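Local coordinates for protein B- and T-lymphocyte attenuator (Mus musculus, PDB 1XAU) that acts as an inhibitory receptor on lymphocytes, restraining antigen receptor signalling through the phosphatases SHP-1 and SHP-2 and binding the herpesvirus entry mediator TNFRSF14, at residues H43-W57 with S89-N101. Sequence-based numbering, arbitrary orientation.
Sequences HRPNVTWCKHNGTIW and SDNGSYSCSTNFN
Trp49 and Cys96 meet at the apolar centre, where Cys96 CB lies over one face of the indole, 4.2 Å from the centroid of its six-membered ring, in a CH-pi contact. The Cys96 sulfur sits farther above the same ring and is disulfide-bonded to Cys36 of strand 32-39. Val47 extends this surface: its CG1, anti to the backbone N (chi1 180°), packs 3.7 Å from Cys96 CB. This is the core of an immunoglobulin beta sandwich, with the canonical disulfide joining the two sheets and the tryptophan of strand 47-52 packed against it; Phe79 of the facing sheet also meets the indole. Strands 47-52 and 92-100 are antiparallel neighbours. Thr48 with Ser97 and Cys50 with Ser95 form hydrogen-bonded pairs, with Cys50 N donating to Ser95 O (2.8 Å). On the face that carries Cys50, Ser95 and Ser97, turned away from the disulfide, Trp57 covers Ser95, whose OG approaches CE3 at 3.5 Å from above the ring, while His52 CD2 lies over the opposite face. Near one end of the strand pair Pro45 CB touches Phe100 CD1 at 3.6 Å, and Thr98 OG1 donates to Asn46 O (2.7 Å) from above the carbonyl plane; a water bridges that same oxygen to Asn99 N. Toward the other end the fully extended Lys51 runs alongside Tyr94, CG over the phenol face, bringing NZ 3.0 Å from Ser89 O and into a weak hydrogen bond with Asn91 O. Tyr94 OH donates to Asp90 O (2.7 Å), and one water ties this hydroxyl to Lys51 NZ and Asp90 OD1, while Asp90 OD2 accepts from His87 N.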
loop_
_atom_site.group_PDB
_atom_site.type_symbol
_atom_site.label_atom_id
_atom_site.label_comp_id
_atom_site.label_asym_id
_atom_site.label_seq_id
_atom_site.Cartn_x
_atom_site.Cartn_y
_atom_site.Cartn_z
ATOM N N HIS A 43 -3.145 -19.361 2.753
ATOM C CA HIS A 43 -3.615 -18.641 1.587
ATOM C C HIS A 43 -3.373 -17.146 1.665
ATOM O O HIS A 43 -3.396 -16.591 2.741
ATOM C CB HIS A 43 -5.087 -18.917 1.424
ATOM C CG HIS A 43 -5.356 -20.352 1.119
ATOM N ND1 HIS A 43 -6.208 -21.136 1.880
ATOM C CD2 HIS A 43 -4.842 -21.157 0.156
ATOM C CE1 HIS A 43 -6.213 -22.362 1.374
ATOM N NE2 HIS A 43 -5.399 -22.400 0.333
ATOM N N ARG A 44 -3.138 -16.548 0.508
ATOM C CA ARG A 44 -2.833 -15.119 0.411
ATOM C C ARG A 44 -4.076 -14.320 0.693
ATOM O O ARG A 44 -5.186 -14.548 0.136
ATOM C CB ARG A 44 -2.243 -14.837 -0.989
ATOM C CG ARG A 44 -1.611 -13.488 -1.139
ATOM C CD ARG A 44 -0.774 -13.561 -2.440
ATOM N NE ARG A 44 -1.697 -13.269 -3.519
ATOM C CZ ARG A 44 -1.357 -13.246 -4.808
ATOM N NH1 ARG A 44 -0.086 -13.486 -5.156
ATOM N NH2 ARG A 44 -2.304 -13.026 -5.729
ATOM N N PRO A 45 -3.965 -13.368 1.596
ATOM C CA PRO A 45 -5.160 -12.553 1.907
ATOM C C PRO A 45 -5.521 -11.556 0.764
ATOM O O PRO A 45 -4.687 -11.310 -0.049
ATOM C CB PRO A 45 -4.744 -11.785 3.184
ATOM C CG PRO A 45 -3.292 -11.786 3.126
ATOM C CD PRO A 45 -2.883 -13.140 2.566
ATOM N N ASN A 46 -6.758 -11.040 0.714
ATOM C CA ASN A 46 -7.147 -10.053 -0.316
ATOM C C ASN A 46 -6.777 -8.768 0.443
ATOM O O ASN A 46 -7.402 -8.411 1.428
ATOM C CB ASN A 46 -8.665 -10.043 -0.548
ATOM C CG ASN A 46 -9.106 -9.012 -1.605
ATOM O OD1 ASN A 46 -8.284 -8.288 -2.218
ATOM N ND2 ASN A 46 -10.410 -8.974 -1.869
ATOM N N VAL A 47 -5.771 -8.083 -0.041
ATOM C CA VAL A 47 -5.329 -6.886 0.641
ATOM C C VAL A 47 -5.757 -5.662 -0.143
ATOM O O VAL A 47 -5.756 -5.735 -1.374
ATOM C CB VAL A 47 -3.825 -6.878 0.674
ATOM C CG1 VAL A 47 -3.298 -5.577 1.403
ATOM C CG2 VAL A 47 -3.328 -8.150 1.448
ATOM N N THR A 48 -6.095 -4.586 0.545
ATOM C CA THR A 48 -6.495 -3.379 -0.180
ATOM C C THR A 48 -5.718 -2.162 0.297
ATOM O O THR A 48 -5.198 -2.174 1.376
ATOM C CB THR A 48 -8.007 -3.129 -0.070
ATOM O OG1 THR A 48 -8.363 -2.907 1.262
ATOM C CG2 THR A 48 -8.798 -4.403 -0.446
ATOM N N TRP A 49 -5.642 -1.117 -0.512
ATOM C CA TRP A 49 -4.887 0.063 -0.086
ATOM C C TRP A 49 -5.899 1.084 0.399
ATOM O O TRP A 49 -7.037 1.160 -0.125
ATOM C CB TRP A 49 -4.133 0.665 -1.280
ATOM C CG TRP A 49 -2.887 -0.136 -1.598
ATOM C CD1 TRP A 49 -2.737 -1.172 -2.525
ATOM C CD2 TRP A 49 -1.647 -0.002 -0.947
ATOM N NE1 TRP A 49 -1.440 -1.654 -2.481
ATOM C CE2 TRP A 49 -0.747 -0.957 -1.523
ATOM C CE3 TRP A 49 -1.188 0.839 0.087
ATOM C CZ2 TRP A 49 0.581 -1.066 -1.109
ATOM C CZ3 TRP A 49 0.120 0.736 0.501
ATOM C CH2 TRP A 49 1.021 -0.225 -0.118
ATOM N N CYS A 50 -5.444 1.902 1.334
ATOM C CA CYS A 50 -6.254 2.963 1.897
ATOM C C CYS A 50 -5.427 4.245 1.858
ATOM O O CYS A 50 -4.203 4.190 1.887
ATOM C CB CYS A 50 -6.576 2.744 3.380
ATOM S SG CYS A 50 -7.413 1.191 3.754
ATOM N N LYS A 51 -6.102 5.398 1.805
ATOM C CA LYS A 51 -5.378 6.656 1.808
ATOM C C LYS A 51 -6.108 7.547 2.827
ATOM O O LYS A 51 -7.339 7.565 2.845
ATOM C CB LYS A 51 -5.410 7.330 0.447
ATOM C CG LYS A 51 -4.643 8.678 0.434
ATOM C CD LYS A 51 -4.603 9.315 -1.001
ATOM C CE LYS A 51 -3.851 10.643 -1.002
ATOM N NZ LYS A 51 -3.891 11.292 -2.355
ATOM N N HIS A 52 -5.375 8.265 3.639
ATOM C CA HIS A 52 -6.010 9.120 4.663
ATOM C C HIS A 52 -6.550 10.378 4.019
ATOM O O HIS A 52 -5.790 11.016 3.256
ATOM C CB HIS A 52 -4.980 9.503 5.685
ATOM C CG HIS A 52 -5.559 9.937 7.003
ATOM N ND1 HIS A 52 -5.647 11.273 7.383
ATOM C CD2 HIS A 52 -6.088 9.210 8.024
ATOM C CE1 HIS A 52 -6.217 11.343 8.581
ATOM N NE2 HIS A 52 -6.502 10.108 8.994
ATOM N N ASN A 53 -7.809 10.738 4.300
ATOM C CA ASN A 53 -8.362 11.914 3.623
ATOM C C ASN A 53 -8.302 13.163 4.449
ATOM O O ASN A 53 -9.036 14.130 4.163
ATOM C CB ASN A 53 -9.810 11.672 3.200
ATOM C CG ASN A 53 -10.743 11.549 4.381
ATOM O OD1 ASN A 53 -10.320 11.717 5.541
ATOM N ND2 ASN A 53 -12.007 11.236 4.110
ATOM N N GLY A 54 -7.494 13.155 5.486
ATOM C CA GLY A 54 -7.440 14.344 6.316
ATOM C C GLY A 54 -8.087 14.120 7.663
ATOM O O GLY A 54 -7.653 14.723 8.688
ATOM N N THR A 55 -9.129 13.283 7.702
ATOM C CA THR A 55 -9.741 12.952 9.001
ATOM C C THR A 55 -9.789 11.439 9.239
ATOM O O THR A 55 -9.525 10.979 10.376
ATOM C CB THR A 55 -11.126 13.547 9.122
ATOM O OG1 THR A 55 -11.881 13.163 7.964
ATOM C CG2 THR A 55 -11.003 15.132 9.219
ATOM N N ILE A 56 -10.029 10.661 8.181
ATOM C CA ILE A 56 -10.086 9.213 8.331
ATOM C C ILE A 56 -9.397 8.444 7.191
ATOM O O ILE A 56 -9.031 9.032 6.162
ATOM C CB ILE A 56 -11.506 8.702 8.324
ATOM C CG1 ILE A 56 -12.190 9.193 7.045
ATOM C CG2 ILE A 56 -12.260 9.180 9.652
ATOM C CD1 ILE A 56 -13.605 8.695 6.896
ATOM N N TRP A 57 -9.272 7.138 7.383
ATOM C CA TRP A 57 -8.663 6.313 6.353
ATOM C C TRP A 57 -9.784 5.840 5.439
ATOM O O TRP A 57 -10.842 5.379 5.936
ATOM C CB TRP A 57 -7.961 5.100 7.001
ATOM C CG TRP A 57 -6.670 5.447 7.647
ATOM C CD1 TRP A 57 -6.431 5.672 9.007
ATOM C CD2 TRP A 57 -5.429 5.630 6.977
ATOM N NE1 TRP A 57 -5.078 5.983 9.191
ATOM C CE2 TRP A 57 -4.456 5.958 7.960
ATOM C CE3 TRP A 57 -5.032 5.553 5.625
ATOM C CZ2 TRP A 57 -3.099 6.193 7.632
ATOM C CZ3 TRP A 57 -3.670 5.788 5.319
ATOM C CH2 TRP A 57 -2.738 6.093 6.314
ATOM N N SER A 89 -1.394 15.509 -6.748
ATOM C CA SER A 89 -2.553 15.163 -5.938
ATOM C C SER A 89 -2.397 13.817 -5.176
ATOM O O SER A 89 -3.243 13.474 -4.305
ATOM C CB SER A 89 -3.825 15.068 -6.801
ATOM O OG SER A 89 -3.597 14.167 -7.853
ATOM N N ASP A 90 -1.377 13.029 -5.549
ATOM C CA ASP A 90 -1.097 11.752 -4.885
ATOM C C ASP A 90 -0.354 11.906 -3.576
ATOM O O ASP A 90 -0.141 10.923 -2.887
ATOM C CB ASP A 90 -0.337 10.793 -5.866
ATOM C CG ASP A 90 -1.226 10.416 -7.083
ATOM O OD1 ASP A 90 -2.428 10.010 -6.856
ATOM O OD2 ASP A 90 -0.781 10.545 -8.264
ATOM N N ASN A 91 0.085 13.117 -3.256
ATOM C CA ASN A 91 0.771 13.398 -1.986
ATOM C C ASN A 91 -0.148 12.886 -0.848
ATOM O O ASN A 91 -1.390 13.037 -0.931
ATOM C CB ASN A 91 0.848 14.897 -1.845
ATOM C CG ASN A 91 1.894 15.335 -0.913
ATOM O OD1 ASN A 91 3.074 15.474 -1.285
ATOM N ND2 ASN A 91 1.474 15.598 0.362
ATOM N N GLY A 92 0.396 12.294 0.185
ATOM C CA GLY A 92 -0.516 11.836 1.253
ATOM C C GLY A 92 -0.006 10.614 1.969
ATOM O O GLY A 92 1.147 10.171 1.708
ATOM N N SER A 93 -0.840 10.026 2.843
ATOM C CA SER A 93 -0.455 8.877 3.689
ATOM C C SER A 93 -1.238 7.670 3.242
ATOM O O SER A 93 -2.445 7.808 3.000
ATOM C CB SER A 93 -0.785 9.159 5.199
ATOM O OG SER A 93 0.047 10.187 5.696
ATOM N N TYR A 94 -0.556 6.524 3.065
ATOM C CA TYR A 94 -1.198 5.315 2.552
ATOM C C TYR A 94 -0.999 4.133 3.542
ATOM O O TYR A 94 -0.050 4.115 4.301
ATOM C CB TYR A 94 -0.515 4.952 1.215
ATOM C CG TYR A 94 -0.748 5.983 0.115
ATOM C CD1 TYR A 94 -1.762 5.782 -0.794
ATOM C CD2 TYR A 94 0.017 7.150 0.032
ATOM C CE1 TYR A 94 -2.019 6.712 -1.800
ATOM C CE2 TYR A 94 -0.239 8.127 -0.962
ATOM C CZ TYR A 94 -1.275 7.870 -1.875
ATOM O OH TYR A 94 -1.623 8.719 -2.937
ATOM N N SER A 95 -1.880 3.161 3.522
ATOM C CA SER A 95 -1.675 1.960 4.385
ATOM C C SER A 95 -2.374 0.838 3.648
ATOM O O SER A 95 -3.182 1.103 2.732
ATOM C CB SER A 95 -2.323 2.141 5.803
ATOM O OG SER A 95 -3.736 2.345 5.701
ATOM N N CYS A 96 -2.125 -0.415 4.045
ATOM C CA CYS A 96 -2.807 -1.543 3.407
ATOM C C CYS A 96 -3.590 -2.278 4.535
ATOM O O CYS A 96 -3.258 -2.147 5.729
ATOM C CB CYS A 96 -1.764 -2.462 2.634
ATOM S SG CYS A 96 -0.295 -2.840 3.692
ATOM N N SER A 97 -4.659 -2.973 4.181
ATOM C CA SER A 97 -5.433 -3.663 5.232
ATOM C C SER A 97 -6.067 -4.878 4.613
ATOM O O SER A 97 -6.140 -5.028 3.384
ATOM C CB SER A 97 -6.563 -2.800 5.836
ATOM O OG SER A 97 -7.315 -2.237 4.787
ATOM N N THR A 98 -6.535 -5.773 5.473
ATOM C CA THR A 98 -7.175 -6.924 4.930
ATOM C C THR A 98 -8.162 -7.412 5.991
ATOM O O THR A 98 -7.934 -7.221 7.168
ATOM C CB THR A 98 -6.145 -8.043 4.569
ATOM O OG1 THR A 98 -6.859 -9.169 4.014
ATOM C CG2 THR A 98 -5.424 -8.551 5.792
ATOM N N ASN A 99 -9.264 -7.991 5.541
ATOM C CA ASN A 99 -10.286 -8.590 6.422
ATOM C C ASN A 99 -9.929 -10.033 6.068
ATOM O O ASN A 99 -10.150 -10.483 4.920
ATOM C CB ASN A 99 -11.717 -8.270 5.937
ATOM C CG ASN A 99 -11.996 -6.787 5.882
ATOM O OD1 ASN A 99 -11.356 -5.992 6.618
ATOM N ND2 ASN A 99 -12.972 -6.377 5.036
ATOM N N PHE A 100 -9.302 -10.738 6.986
ATOM C CA PHE A 100 -8.920 -12.102 6.638
ATOM C C PHE A 100 -9.276 -12.984 7.809
ATOM O O PHE A 100 -8.790 -12.747 8.921
ATOM C CB PHE A 100 -7.424 -12.193 6.386
ATOM C CG PHE A 100 -6.985 -13.546 5.878
ATOM C CD1 PHE A 100 -7.320 -13.961 4.581
ATOM C CD2 PHE A 100 -6.218 -14.395 6.682
ATOM C CE1 PHE A 100 -6.891 -15.196 4.076
ATOM C CE2 PHE A 100 -5.790 -15.628 6.188
ATOM C CZ PHE A 100 -6.128 -16.025 4.878
ATOM N N ASN A 101 -10.086 -14.011 7.573
ATOM C CA ASN A 101 -10.511 -14.838 8.705
ATOM C C ASN A 101 -11.591 -13.931 9.337
ATOM O O ASN A 101 -12.428 -13.356 8.615
ATOM C CB ASN A 101 -9.320 -15.068 9.650
ATOM C CG ASN A 101 -9.711 -15.726 10.973
ATOM O OD1 ASN A 101 -10.803 -16.319 11.094
ATOM N ND2 ASN A 101 -8.802 -15.658 11.968
HETATM O O HOH W 1 -8.744 -11.984 2.399
HETATM O O HOH W 2 -9.829 -7.935 2.519
HETATM O O HOH W 3 -3.663 9.177 -4.501
HETATM O O HOH W 4 -3.231 11.553 2.877
#